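PhiH1 repressor-like protein (Haloarcula marismortui ATCC 43049, PDB 3B73) is of unknown function but, as a winged helix-turn-helix dimer resembling a phage repressor, probably binds DNA to regulate transcription. Local coordinates at residues B[8-13]-B[50-55]; B[19-24]-B[31-36]; B[56-61]-B[81-86]; B[60-63]-B[67-70]. All blocks are in the same frame, centred on the assembly; numbering follows the deposited sequence.

Overall arrangement
Following the chain from its N terminus, the loop 8-13 leads into helix 13-25 and meets the end of helix 43-55 in interaction 1. Nested inside the loop that this contact closes, interaction 2 is a short return from helix 13-25 to helix 30-34. Leu50 of helix 43-55 touches Leu33 and Ile22 of interaction 2, so the two contacts share a helical core. Interactions 3 and 4 come after both, from overlapping segments that share Gln60 and Pro61, the hairpin of interaction 4 lying inside the longer loop of interaction 3. Interaction 4 closes the wing hairpin; interaction 3 spans it and helix 71-77 to reach 81-86. Trp10 joins interaction 1 to interaction 3 through His56 and Ala83.

Interaction 1 (B[8-13]-B[50-55]); sequences GSWMTI and LKKLAD
The indole of Trp10 is bordered by Lys52 and Leu53 of the helix and lies between two further groups. On one face sits Met11, modelled as selenomethionine, with its CG 3.4 Å above the ring plane and toward the margin of the ring; on the opposite face the imidazole of His56 stacks. Near the plane of the ring, at its edge, Leu53 CD2 approaches Trp10 CH2 at 4.1 Å, Leu53 lying crosswise to the indole. Lys52 comes in obliquely, its CG 3.8 Å from Trp10 CE3, and the Lys52 and Trp10 side chains run alongside in opposing directions. Lys52 CG stands anti to the backbone N (chi1 -156°), and the chain then bends at chi2, so its aliphatic root rather than its amine makes the contact. The loop thereby docks on the end of helix 43-55, probably the DNA-recognition helix of this winged helix-turn-helix fold. Met11 N bonds to Gly8 O at 3.1 Å, closing a type I turn that carries Trp10 at its third position. A CB on Gly8 would fall about 2.5 Å from Trp10 NE1, which donates to Ala83 O. The backbone O of Trp10 is in turn held by Arg49 of the same helix. Directly after the turn, Thr12 is the N-cap of helix 13-25, its OG1 accepting a weak bond from Trp14 N.

Interaction 2 (B[19-24]-B[31-36]); sequences LEIIHE and KELEDR
Arg36 bends back at chi2 (-73°) and again at chi3, which lays its guanidinium over Ile21 and brings NH1 to Glu24. Glu24 comes from the opposite direction, its CG set between the backbone N and the carbonyl carbon and the chain extended beyond. The contact joins helix 13-25 to helix 30-34 within the helical core of the winged helix-turn-helix domain, with Leu33 also packed on Val46 and Leu50 of helix 43-55. Ile21 CG1 lies over one face of the guanidinium, 3.8 Å from Arg36 NH1. At the group's edge, Glu24 OE2 and Arg36 NH1 form a salt bridge of 2.8 Å, although the hydrogen bond within it is bent and weak; the carboxylate and guanidinium planes are 54° apart. Arg36 NH2 has a second acidic partner in Glu38. A leucine in place of Arg36 would probably leave both Glu24 and Glu38 without their counter-charge and Ile21 without its flat polar cover. Beneath this layer the apolar side chains take over: Ile22 CD1 meets Leu33 CD1 loosely at 4.4 Å, while Leu33 CD2 is pressed against Ile21 CG2 at 3.4 Å, closer than usual for two methyl carbons.

Interaction 3 (B[56-61]-B[81-86]); sequences HDLLQP and YDAGKE
From His56 to Leu58 the backbone turns out of helix 43-55 beside the turn Asp82-Glu86, with the CA atoms of His56 and Ala83 7.9 Å apart. A Schellman motif ends the helix: Leu58 N bonds to Leu53 O, and Asp57, at positive phi, bonds through its N to Ala54 O. Leu58 CG stands anti to the carbonyl carbon (chi1 -61°), and its two methyls divide between partners, CD2 lying 4.2 Å from Tyr81 CE2 and CD1 4.3 Å from Ala83 CB. In the winged helix-turn-helix fold this contact ties the turn between the probable recognition helix and the wing to the short hairpin of strands 81-82 and 87-88, beyond helix 71-77. Toward solvent, Glu86 OE2 approaches the edge of the imidazole and takes a weak hydrogen bond of 3.1 Å from His56 ND1, with carboxylate and ring planes 81° apart. A water donates to His56 O at 2.9 Å and also bonds to Tyr81 OH, lying in the plane of the phenol ring at its edge. Within the turn 82-86, Asp82 OD1 forms an Asx motif, accepting from Lys85 N at 2.8 Å from well above the carboxylate plane and, weakly, from Gly84 N.

Interaction 4 (B[60-63]-B[67-70]); sequences QPLA and YVIT
Tyr67 and Pro61 form the close-packed side of this antiparallel hairpin, the wing of the winged helix-turn-helix fold. Their CA atoms are only 4.5 Å apart in a non-hydrogen-bonded pair, a position where proline's missing N-H costs the ladder nothing. With CG anti to its carbonyl carbon (chi1 -73°), Tyr67 turns one ring face under Pro61 CA and sets its CE1 3.9 Å from Pro61 CB. The adjoining Gln60-Val68 pair is hydrogen-bonded in both directions: Gln60 N donates to Val68 O at 2.8 Å with a fairly straight geometry (159°), and Val68 N returns a bond of 3.1 Å to Gln60 O. That same Gln60 O also receives a CA-H contact from Tyr67. The face carrying Gln60 and Val68 looks toward solvent; Leu62 CD1 still reaches Val68 CG2 at 3.8 Å, but the extended Gln60 side chain is the loose element, its OE1 no nearer than 4.0 Å to Thr70 CG2. A serine in place of Tyr67 would probably strip Pro61 of its aromatic floor and open a gap against helix 43-55, where the ring packs on Leu50 and Ala54. Strand 66-69 is the central one, also paired with strand 27-28 through Tyr67 and Gly28. At its end Thr70 OG1 bonds Asp57 O and caps helix 71-77 at Gly73 N, while Ile69 packs on that helix through Glu74 and Leu77.

Interaction 1 (B[8-13]-B[50-55])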
loop_
_atom_site.group_PDB
_atom_site.type_symbol
_atom_site.label_atom_id
_atom_site.label_comp_id
_atom_site.label_asym_id
_atom_site.label_seq_id
_atom_site.Cartn_x
_atom_site.Cartn_y
_atom_site.Cartn_z
ATOM N N GLY B 8 7.770 2.419 4.819
ATOM C CA GLY B 8 8.789 3.450 4.844
ATOM C C GLY B 8 8.342 4.665 4.053
ATOM O O GLY B 8 7.521 4.560 3.141
ATOM N N SER B 9 8.888 5.825 4.406
ATOM C CA SER B 9 8.471 7.093 3.807
ATOM C C SER B 9 8.845 7.193 2.326
ATOM O O SER B 9 8.303 8.021 1.596
ATOM C CB SER B 9 9.018 8.294 4.621
ATOM O OG SER B 9 10.438 8.305 4.686
ATOM N N TRP B 10 9.766 6.338 1.888
ATOM C CA TRP B 10 10.204 6.300 0.494
ATOM C C TRP B 10 9.319 5.408 -0.394
ATOM O O TRP B 10 9.564 5.299 -1.587
ATOM C CB TRP B 10 11.626 5.763 0.423
ATOM C CG TRP B 10 11.747 4.432 1.103
ATOM C CD1 TRP B 10 12.028 4.204 2.420
ATOM C CD2 TRP B 10 11.563 3.146 0.500
ATOM N NE1 TRP B 10 12.014 2.852 2.679
ATOM C CE2 TRP B 10 11.740 2.180 1.517
ATOM C CE3 TRP B 10 11.265 2.710 -0.810
ATOM C CZ2 TRP B 10 11.638 0.802 1.274
ATOM C CZ3 TRP B 10 11.162 1.327 -1.051
ATOM C CH2 TRP B 10 11.339 0.396 -0.010
HETATM N N MSE B 11 8.306 4.769 0.179
HETATM C CA MSE B 11 7.526 3.806 -0.595
HETATM C C MSE B 11 6.363 4.451 -1.320
HETATM O O MSE B 11 5.879 5.510 -0.930
HETATM C CB MSE B 11 7.026 2.647 0.279
HETATM C CG MSE B 11 8.117 1.802 0.880
HETATM SE SE MSE B 11 7.341 0.363 1.942
HETATM C CE MSE B 11 6.739 -0.719 0.512
ATOM N N THR B 12 5.931 3.796 -2.395
ATOM C CA THR B 12 4.718 4.153 -3.107
ATOM C C THR B 12 3.765 2.985 -2.977
ATOM O O THR B 12 4.130 1.900 -2.531
ATOM C CB THR B 12 4.984 4.357 -4.616
ATOM O OG1 THR B 12 5.372 3.106 -5.209
ATOM C CG2 THR B 12 6.099 5.385 -4.823
ATOM N N ILE B 13 2.540 3.175 -3.403
ATOM C CA ILE B 13 1.570 2.110 -3.214
ATOM C C ILE B 13 1.911 0.921 -4.115
ATOM O O ILE B 13 1.585 -0.222 -3.791
ATOM C CB ILE B 13 0.124 2.628 -3.414
ATOM C CG1 ILE B 13 -0.881 1.588 -2.920
ATOM C CG2 ILE B 13 -0.096 3.019 -4.857
ATOM C CD1 ILE B 13 -2.227 2.109 -2.684
ATOM N N LEU B 50 11.374 -1.610 -8.796
ATOM C CA LEU B 50 12.149 -2.841 -8.557
ATOM C C LEU B 50 13.550 -2.512 -8.019
ATOM O O LEU B 50 14.021 -3.110 -7.030
ATOM C CB LEU B 50 12.243 -3.701 -9.828
ATOM C CG LEU B 50 10.938 -4.390 -10.247
ATOM C CD1 LEU B 50 11.077 -4.962 -11.648
ATOM C CD2 LEU B 50 10.513 -5.483 -9.229
ATOM N N LYS B 51 14.217 -1.565 -8.677
ATOM C CA LYS B 51 15.566 -1.169 -8.276
ATOM C C LYS B 51 15.521 -0.660 -6.838
ATOM O O LYS B 51 16.403 -0.972 -6.027
ATOM C CB LYS B 51 16.127 -0.106 -9.232
ATOM C CG LYS B 51 17.650 -0.116 -9.391
ATOM C CD LYS B 51 18.328 0.784 -8.366
ATOM C CE LYS B 51 19.830 0.914 -8.618
ATOM N NZ LYS B 51 20.462 1.868 -7.649
ATOM N N LYS B 52 14.463 0.087 -6.518
ATOM C CA LYS B 52 14.321 0.681 -5.189
ATOM C C LYS B 52 14.093 -0.390 -4.117
ATOM O O LYS B 52 14.752 -0.398 -3.082
ATOM C CB LYS B 52 13.162 1.668 -5.177
ATOM C CG LYS B 52 13.254 2.741 -4.098
ATOM C CD LYS B 52 14.066 3.912 -4.599
ATOM C CE LYS B 52 14.026 5.072 -3.641
ATOM N NZ LYS B 52 15.149 6.003 -3.934
ATOM N N LEU B 53 13.163 -1.301 -4.380
ATOM C CA LEU B 53 12.899 -2.398 -3.468
ATOM C C LEU B 53 14.157 -3.227 -3.215
ATOM O O LEU B 53 14.384 -3.677 -2.085
ATOM C CB LEU B 53 11.738 -3.260 -3.991
ATOM C CG LEU B 53 10.409 -2.495 -3.924
ATOM C CD1 LEU B 53 9.371 -3.002 -4.928
ATOM C CD2 LEU B 53 9.885 -2.460 -2.501
ATOM N N ALA B 54 14.978 -3.413 -4.254
ATOM C CA ALA B 54 16.214 -4.185 -4.112
ATOM C C ALA B 54 17.235 -3.431 -3.266
ATOM O O ALA B 54 17.947 -4.034 -2.446
ATOM C CB ALA B 54 16.800 -4.555 -5.474
ATOM N N ASP B 55 17.294 -2.113 -3.448
ATOM C CA ASP B 55 18.184 -1.274 -2.640
ATOM C C ASP B 55 17.837 -1.412 -1.186
ATOM O O ASP B 55 18.725 -1.366 -0.328
ATOM C CB ASP B 55 18.082 0.196 -3.061
ATOM C CG ASP B 55 18.640 0.441 -4.468
ATOM O OD1 ASP B 55 19.363 -0.442 -4.979
ATOM O OD2 ASP B 55 18.368 1.514 -5.054
#

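Interaction 2 (B[19-24]-B[31-36])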
loop_
_atom_site.group_PDB
_atom_site.type_symbol
_atom_site.label_atom_id
_atom_site.label_comp_id
_atom_site.label_asym_id
_atom_site.label_seq_id
_atom_site.Cartn_x
_atom_site.Cartn_y
_atom_site.Cartn_z
ATOM N N LEU B 19 5.482 -6.143 -4.435
ATOM C CA LEU B 19 5.897 -7.164 -3.472
ATOM C C LEU B 19 4.888 -8.313 -3.399
ATOM O O LEU B 19 5.269 -9.477 -3.365
ATOM C CB LEU B 19 6.136 -6.571 -2.083
ATOM C CG LEU B 19 7.448 -5.818 -1.937
ATOM C CD1 LEU B 19 7.423 -5.025 -0.659
ATOM C CD2 LEU B 19 8.661 -6.780 -1.984
ATOM N N GLU B 20 3.603 -7.974 -3.395
ATOM C CA GLU B 20 2.522 -8.957 -3.297
ATOM C C GLU B 20 2.515 -9.887 -4.510
ATOM O O GLU B 20 2.301 -11.092 -4.388
ATOM C CB GLU B 20 1.161 -8.255 -3.148
ATOM C CG GLU B 20 0.995 -7.586 -1.777
ATOM C CD GLU B 20 -0.105 -6.530 -1.733
ATOM O OE1 GLU B 20 -0.358 -6.020 -0.624
ATOM O OE2 GLU B 20 -0.716 -6.203 -2.783
ATOM N N ILE B 21 2.778 -9.324 -5.679
ATOM C CA ILE B 21 2.768 -10.113 -6.896
ATOM C C ILE B 21 3.961 -11.050 -6.930
ATOM O O ILE B 21 3.832 -12.228 -7.259
ATOM C CB ILE B 21 2.740 -9.224 -8.150
ATOM C CG1 ILE B 21 1.318 -8.693 -8.371
ATOM C CG2 ILE B 21 3.198 -10.014 -9.367
ATOM C CD1 ILE B 21 1.257 -7.430 -9.256
ATOM N N ILE B 22 5.127 -10.542 -6.579
ATOM C CA ILE B 22 6.300 -11.392 -6.589
ATOM C C ILE B 22 6.183 -12.474 -5.500
ATOM O O ILE B 22 6.578 -13.609 -5.709
ATOM C CB ILE B 22 7.580 -10.563 -6.440
ATOM C CG1 ILE B 22 7.773 -9.707 -7.699
ATOM C CG2 ILE B 22 8.788 -11.472 -6.187
ATOM C CD1 ILE B 22 9.034 -8.866 -7.670
ATOM N N HIS B 23 5.611 -12.130 -4.351
ATOM C CA HIS B 23 5.441 -13.110 -3.284
ATOM C C HIS B 23 4.610 -14.287 -3.790
ATOM O O HIS B 23 4.945 -15.444 -3.547
ATOM C CB HIS B 23 4.782 -12.492 -2.052
ATOM C CG HIS B 23 4.252 -13.499 -1.071
ATOM N ND1 HIS B 23 5.057 -14.160 -0.168
ATOM C CD2 HIS B 23 2.992 -13.951 -0.850
ATOM C CE1 HIS B 23 4.319 -14.971 0.571
ATOM N NE2 HIS B 23 3.062 -14.864 0.175
ATOM N N GLU B 24 3.539 -13.991 -4.511
ATOM C CA GLU B 24 2.650 -15.046 -4.961
ATOM C C GLU B 24 3.170 -15.795 -6.191
ATOM O O GLU B 24 2.946 -16.988 -6.313
ATOM C CB GLU B 24 1.234 -14.509 -5.215
ATOM C CG GLU B 24 1.027 -13.900 -6.597
ATOM C CD GLU B 24 -0.442 -13.665 -6.942
ATOM O OE1 GLU B 24 -1.192 -13.133 -6.092
ATOM O OE2 GLU B 24 -0.843 -14.005 -8.076
ATOM N N LYS B 31 8.503 -6.327 -17.588
ATOM C CA LYS B 31 7.505 -6.584 -18.626
ATOM C C LYS B 31 6.300 -7.347 -18.067
ATOM O O LYS B 31 5.160 -6.931 -18.248
ATOM C CB LYS B 31 8.117 -7.311 -19.839
ATOM C CG LYS B 31 7.250 -7.260 -21.111
ATOM C CD LYS B 31 7.998 -7.793 -22.342
ATOM C CE LYS B 31 9.281 -7.000 -22.625
ATOM N NZ LYS B 31 10.178 -7.662 -23.628
ATOM N N GLU B 32 6.534 -8.456 -17.372
ATOM C CA GLU B 32 5.395 -9.219 -16.866
ATOM C C GLU B 32 4.625 -8.532 -15.705
ATOM O O GLU B 32 3.423 -8.746 -15.537
ATOM C CB GLU B 32 5.796 -10.671 -16.545
ATOM C CG GLU B 32 6.696 -10.855 -15.343
ATOM C CD GLU B 32 5.927 -10.803 -14.031
ATOM O OE1 GLU B 32 4.674 -10.914 -14.057
ATOM O OE2 GLU B 32 6.579 -10.652 -12.976
ATOM N N LEU B 33 5.304 -7.699 -14.916
ATOM C CA LEU B 33 4.614 -6.968 -13.851
ATOM C C LEU B 33 3.711 -5.902 -14.449
ATOM O O LEU B 33 2.569 -5.712 -14.004
ATOM C CB LEU B 33 5.617 -6.336 -12.890
ATOM C CG LEU B 33 6.173 -7.308 -11.849
ATOM C CD1 LEU B 33 7.405 -6.705 -11.197
ATOM C CD2 LEU B 33 5.095 -7.656 -10.807
ATOM N N GLU B 34 4.252 -5.210 -15.453
ATOM C CA GLU B 34 3.533 -4.215 -16.255
ATOM C C GLU B 34 2.179 -4.744 -16.757
ATOM O O GLU B 34 1.160 -4.040 -16.753
ATOM C CB GLU B 34 4.421 -3.802 -17.442
ATOM C CG GLU B 34 3.723 -2.992 -18.497
ATOM C CD GLU B 34 3.100 -1.758 -17.911
ATOM O OE1 GLU B 34 3.707 -1.197 -16.976
ATOM O OE2 GLU B 34 2.008 -1.361 -18.369
ATOM N N ASP B 35 2.168 -6.004 -17.164
ATOM C CA ASP B 35 0.985 -6.589 -17.785
ATOM C C ASP B 35 -0.117 -6.976 -16.801
ATOM O O ASP B 35 -1.209 -7.343 -17.218
ATOM C CB ASP B 35 1.381 -7.792 -18.649
ATOM C CG ASP B 35 2.263 -7.397 -19.822
ATOM O OD1 ASP B 35 2.072 -6.279 -20.350
ATOM O OD2 ASP B 35 3.147 -8.195 -20.210
ATOM N N ARG B 36 0.166 -6.903 -15.502
ATOM C CA ARG B 36 -0.844 -7.180 -14.483
ATOM C C ARG B 36 -1.905 -6.069 -14.419
ATOM O O ARG B 36 -1.596 -4.891 -14.629
ATOM C CB ARG B 36 -0.165 -7.327 -13.130
ATOM C CG ARG B 36 0.604 -8.605 -12.981
ATOM C CD ARG B 36 -0.380 -9.734 -12.830
ATOM N NE ARG B 36 0.037 -10.646 -11.770
ATOM C CZ ARG B 36 -0.736 -11.006 -10.749
ATOM N NH1 ARG B 36 -0.278 -11.841 -9.820
ATOM N NH2 ARG B 36 -1.975 -10.549 -10.665
#

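Interaction 3 (B[56-61]-B[81-86])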
loop_
_atom_site.group_PDB
_atom_site.type_symbol
_atom_site.label_atom_id
_atom_site.label_comp_id
_atom_site.label_asym_id
_atom_site.label_seq_id
_atom_site.Cartn_x
_atom_site.Cartn_y
_atom_site.Cartn_z
ATOM N N HIS B 56 16.544 -1.572 -0.909
ATOM C CA HIS B 56 16.068 -1.689 0.467
ATOM C C HIS B 56 15.968 -3.143 0.915
ATOM O O HIS B 56 15.390 -3.441 1.953
ATOM C CB HIS B 56 14.740 -0.957 0.634
ATOM C CG HIS B 56 14.863 0.525 0.493
ATOM N ND1 HIS B 56 14.987 1.366 1.579
ATOM C CD2 HIS B 56 14.909 1.320 -0.603
ATOM C CE1 HIS B 56 15.093 2.613 1.158
ATOM N NE2 HIS B 56 15.043 2.614 -0.161
ATOM N N ASP B 57 16.543 -4.036 0.116
ATOM C CA ASP B 57 16.643 -5.451 0.455
ATOM C C ASP B 57 15.293 -6.118 0.709
ATOM O O ASP B 57 15.211 -7.092 1.435
ATOM C CB ASP B 57 17.583 -5.654 1.650
ATOM C CG ASP B 57 19.028 -5.888 1.225
ATOM O OD1 ASP B 57 19.584 -5.092 0.429
ATOM O OD2 ASP B 57 19.611 -6.888 1.693
ATOM N N LEU B 58 14.243 -5.600 0.086
ATOM C CA LEU B 58 12.945 -6.248 0.102
ATOM C C LEU B 58 12.831 -7.194 -1.085
ATOM O O LEU B 58 12.024 -8.134 -1.079
ATOM C CB LEU B 58 11.854 -5.193 0.058
ATOM C CG LEU B 58 11.923 -4.261 1.267
ATOM C CD1 LEU B 58 10.681 -3.364 1.356
ATOM C CD2 LEU B 58 12.106 -5.059 2.566
ATOM N N LEU B 59 13.642 -6.919 -2.107
ATOM C CA LEU B 59 13.809 -7.799 -3.248
ATOM C C LEU B 59 15.302 -8.023 -3.444
ATOM O O LEU B 59 16.109 -7.313 -2.861
ATOM C CB LEU B 59 13.236 -7.174 -4.510
ATOM C CG LEU B 59 11.716 -7.027 -4.585
ATOM C CD1 LEU B 59 11.322 -6.402 -5.909
ATOM C CD2 LEU B 59 10.996 -8.371 -4.384
ATOM N N GLN B 60 15.660 -9.023 -4.245
ATOM C CA GLN B 60 17.034 -9.165 -4.725
ATOM C C GLN B 60 17.057 -9.508 -6.207
ATOM O O GLN B 60 16.244 -10.303 -6.681
ATOM C CB GLN B 60 17.822 -10.203 -3.926
ATOM C CG GLN B 60 17.289 -11.619 -3.991
ATOM C CD GLN B 60 18.092 -12.557 -3.113
ATOM O OE1 GLN B 60 17.579 -13.108 -2.128
ATOM N NE2 GLN B 60 19.372 -12.728 -3.454
ATOM N N PRO B 61 17.967 -8.864 -6.946
ATOM C CA PRO B 61 18.126 -9.059 -8.384
ATOM C C PRO B 61 18.885 -10.364 -8.665
ATOM O O PRO B 61 19.934 -10.622 -8.073
ATOM C CB PRO B 61 18.974 -7.853 -8.789
ATOM C CG PRO B 61 19.799 -7.600 -7.582
ATOM C CD PRO B 61 18.829 -7.774 -6.456
ATOM N N TYR B 81 8.544 -6.406 9.733
ATOM C CA TYR B 81 9.746 -5.675 9.360
ATOM C C TYR B 81 9.369 -4.229 9.039
ATOM O O TYR B 81 8.497 -3.962 8.220
ATOM C CB TYR B 81 10.441 -6.355 8.181
ATOM C CG TYR B 81 11.746 -5.694 7.809
ATOM C CD1 TYR B 81 12.940 -6.099 8.384
ATOM C CD2 TYR B 81 11.785 -4.657 6.878
ATOM C CE1 TYR B 81 14.138 -5.493 8.045
ATOM C CE2 TYR B 81 12.974 -4.047 6.537
ATOM C CZ TYR B 81 14.141 -4.461 7.130
ATOM O OH TYR B 81 15.314 -3.847 6.789
ATOM N N ASP B 82 10.009 -3.307 9.733
ATOM C CA ASP B 82 9.742 -1.886 9.609
ATOM C C ASP B 82 10.576 -1.383 8.429
ATOM O O ASP B 82 11.810 -1.271 8.515
ATOM C CB ASP B 82 10.138 -1.183 10.930
ATOM C CG ASP B 82 9.946 0.344 10.890
ATOM O OD1 ASP B 82 9.977 0.979 9.797
ATOM O OD2 ASP B 82 9.773 0.911 11.985
ATOM N N ALA B 83 9.913 -1.114 7.312
ATOM C CA ALA B 83 10.649 -0.757 6.095
ATOM C C ALA B 83 11.170 0.687 6.104
ATOM O O ALA B 83 11.947 1.067 5.229
ATOM C CB ALA B 83 9.797 -1.002 4.863
ATOM N N GLY B 84 10.711 1.480 7.077
ATOM C CA GLY B 84 11.241 2.821 7.331
ATOM C C GLY B 84 12.527 2.796 8.162
ATOM O O GLY B 84 13.571 3.284 7.722
ATOM N N LYS B 85 12.465 2.227 9.367
ATOM C CA LYS B 85 13.667 2.115 10.209
ATOM C C LYS B 85 14.629 1.065 9.669
ATOM O O LYS B 85 15.822 1.127 9.936
ATOM C CB LYS B 85 13.309 1.799 11.672
ATOM C CG LYS B 85 12.517 2.884 12.420
ATOM C CD LYS B 85 12.369 2.506 13.911
ATOM C CE LYS B 85 12.051 3.695 14.828
ATOM N NZ LYS B 85 10.684 4.202 14.594
ATOM N N GLU B 86 14.100 0.109 8.902
ATOM C CA GLU B 86 14.893 -0.975 8.316
ATOM C C GLU B 86 15.450 -1.913 9.385
ATOM O O GLU B 86 16.642 -2.172 9.480
ATOM C CB GLU B 86 15.974 -0.443 7.361
ATOM C CG GLU B 86 15.408 0.566 6.333
ATOM C CD GLU B 86 16.442 1.045 5.312
ATOM O OE1 GLU B 86 17.608 0.597 5.374
ATOM O OE2 GLU B 86 16.085 1.879 4.450
HETATM O O HOH W 1 15.019 -2.497 4.679
#

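Interaction 4 (B[60-63]-B[67-70])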
loop_
_atom_site.group_PDB
_atom_site.type_symbol
_atom_site.label_atom_id
_atom_site.label_comp_id
_atom_site.label_asym_id
_atom_site.label_seq_id
_atom_site.Cartn_x
_atom_site.Cartn_y
_atom_site.Cartn_z
ATOM N N GLN B 60 15.660 -9.023 -4.245
ATOM C CA GLN B 60 17.034 -9.165 -4.725
ATOM C C GLN B 60 17.057 -9.508 -6.207
ATOM O O GLN B 60 16.244 -10.303 -6.681
ATOM C CB GLN B 60 17.822 -10.203 -3.926
ATOM C CG GLN B 60 17.289 -11.619 -3.991
ATOM C CD GLN B 60 18.092 -12.557 -3.113
ATOM O OE1 GLN B 60 17.579 -13.108 -2.128
ATOM N NE2 GLN B 60 19.372 -12.728 -3.454
ATOM N N PRO B 61 17.967 -8.864 -6.946
ATOM C CA PRO B 61 18.126 -9.059 -8.384
ATOM C C PRO B 61 18.885 -10.364 -8.665
ATOM O O PRO B 61 19.934 -10.622 -8.073
ATOM C CB PRO B 61 18.974 -7.853 -8.789
ATOM C CG PRO B 61 19.799 -7.600 -7.582
ATOM C CD PRO B 61 18.829 -7.774 -6.456
ATOM N N LEU B 62 18.320 -11.184 -9.541
ATOM C CA LEU B 62 18.971 -12.386 -10.042
ATOM C C LEU B 62 19.340 -12.185 -11.518
ATOM O O LEU B 62 19.095 -11.122 -12.091
ATOM C CB LEU B 62 18.041 -13.598 -9.880
ATOM C CG LEU B 62 17.479 -13.891 -8.471
ATOM C CD1 LEU B 62 16.609 -15.161 -8.473
ATOM C CD2 LEU B 62 18.569 -14.010 -7.410
ATOM N N ALA B 63 19.921 -13.212 -12.127
ATOM C CA ALA B 63 20.338 -13.139 -13.521
ATOM C C ALA B 63 19.160 -12.788 -14.420
ATOM O O ALA B 63 18.023 -13.193 -14.153
ATOM C CB ALA B 63 20.965 -14.465 -13.959
ATOM N N TYR B 67 13.746 -10.445 -10.516
ATOM C CA TYR B 67 13.774 -10.071 -9.107
ATOM C C TYR B 67 12.961 -11.093 -8.300
ATOM O O TYR B 67 11.994 -11.683 -8.799
ATOM C CB TYR B 67 13.219 -8.658 -8.896
ATOM C CG TYR B 67 14.113 -7.538 -9.365
ATOM C CD1 TYR B 67 14.888 -6.817 -8.450
ATOM C CD2 TYR B 67 14.165 -7.172 -10.713
ATOM C CE1 TYR B 67 15.718 -5.775 -8.874
ATOM C CE2 TYR B 67 14.995 -6.122 -11.148
ATOM C CZ TYR B 67 15.767 -5.431 -10.217
ATOM O OH TYR B 67 16.588 -4.395 -10.612
ATOM N N VAL B 68 13.367 -11.286 -7.052
ATOM C CA VAL B 68 12.781 -12.291 -6.192
ATOM C C VAL B 68 12.683 -11.695 -4.778
ATOM O O VAL B 68 13.513 -10.861 -4.396
ATOM C CB VAL B 68 13.667 -13.572 -6.221
ATOM C CG1 VAL B 68 13.850 -14.155 -4.833
ATOM C CG2 VAL B 68 13.106 -14.603 -7.197
ATOM N N ILE B 69 11.689 -12.106 -3.995
ATOM C CA ILE B 69 11.511 -11.520 -2.653
ATOM C C ILE B 69 12.567 -12.007 -1.640
ATOM O O ILE B 69 13.123 -13.088 -1.801
ATOM C CB ILE B 69 10.051 -11.738 -2.123
ATOM C CG1 ILE B 69 9.763 -10.812 -0.945
ATOM C CG2 ILE B 69 9.783 -13.219 -1.742
ATOM C CD1 ILE B 69 8.278 -10.437 -0.768
ATOM N N THR B 70 12.875 -11.190 -0.627
ATOM C CA THR B 70 13.768 -11.601 0.455
ATOM C C THR B 70 12.972 -11.930 1.728
ATOM O O THR B 70 11.765 -11.710 1.782
ATOM C CB THR B 70 14.759 -10.482 0.803
ATOM O OG1 THR B 70 14.018 -9.355 1.278
ATOM C CG2 THR B 70 15.575 -10.065 -0.426
#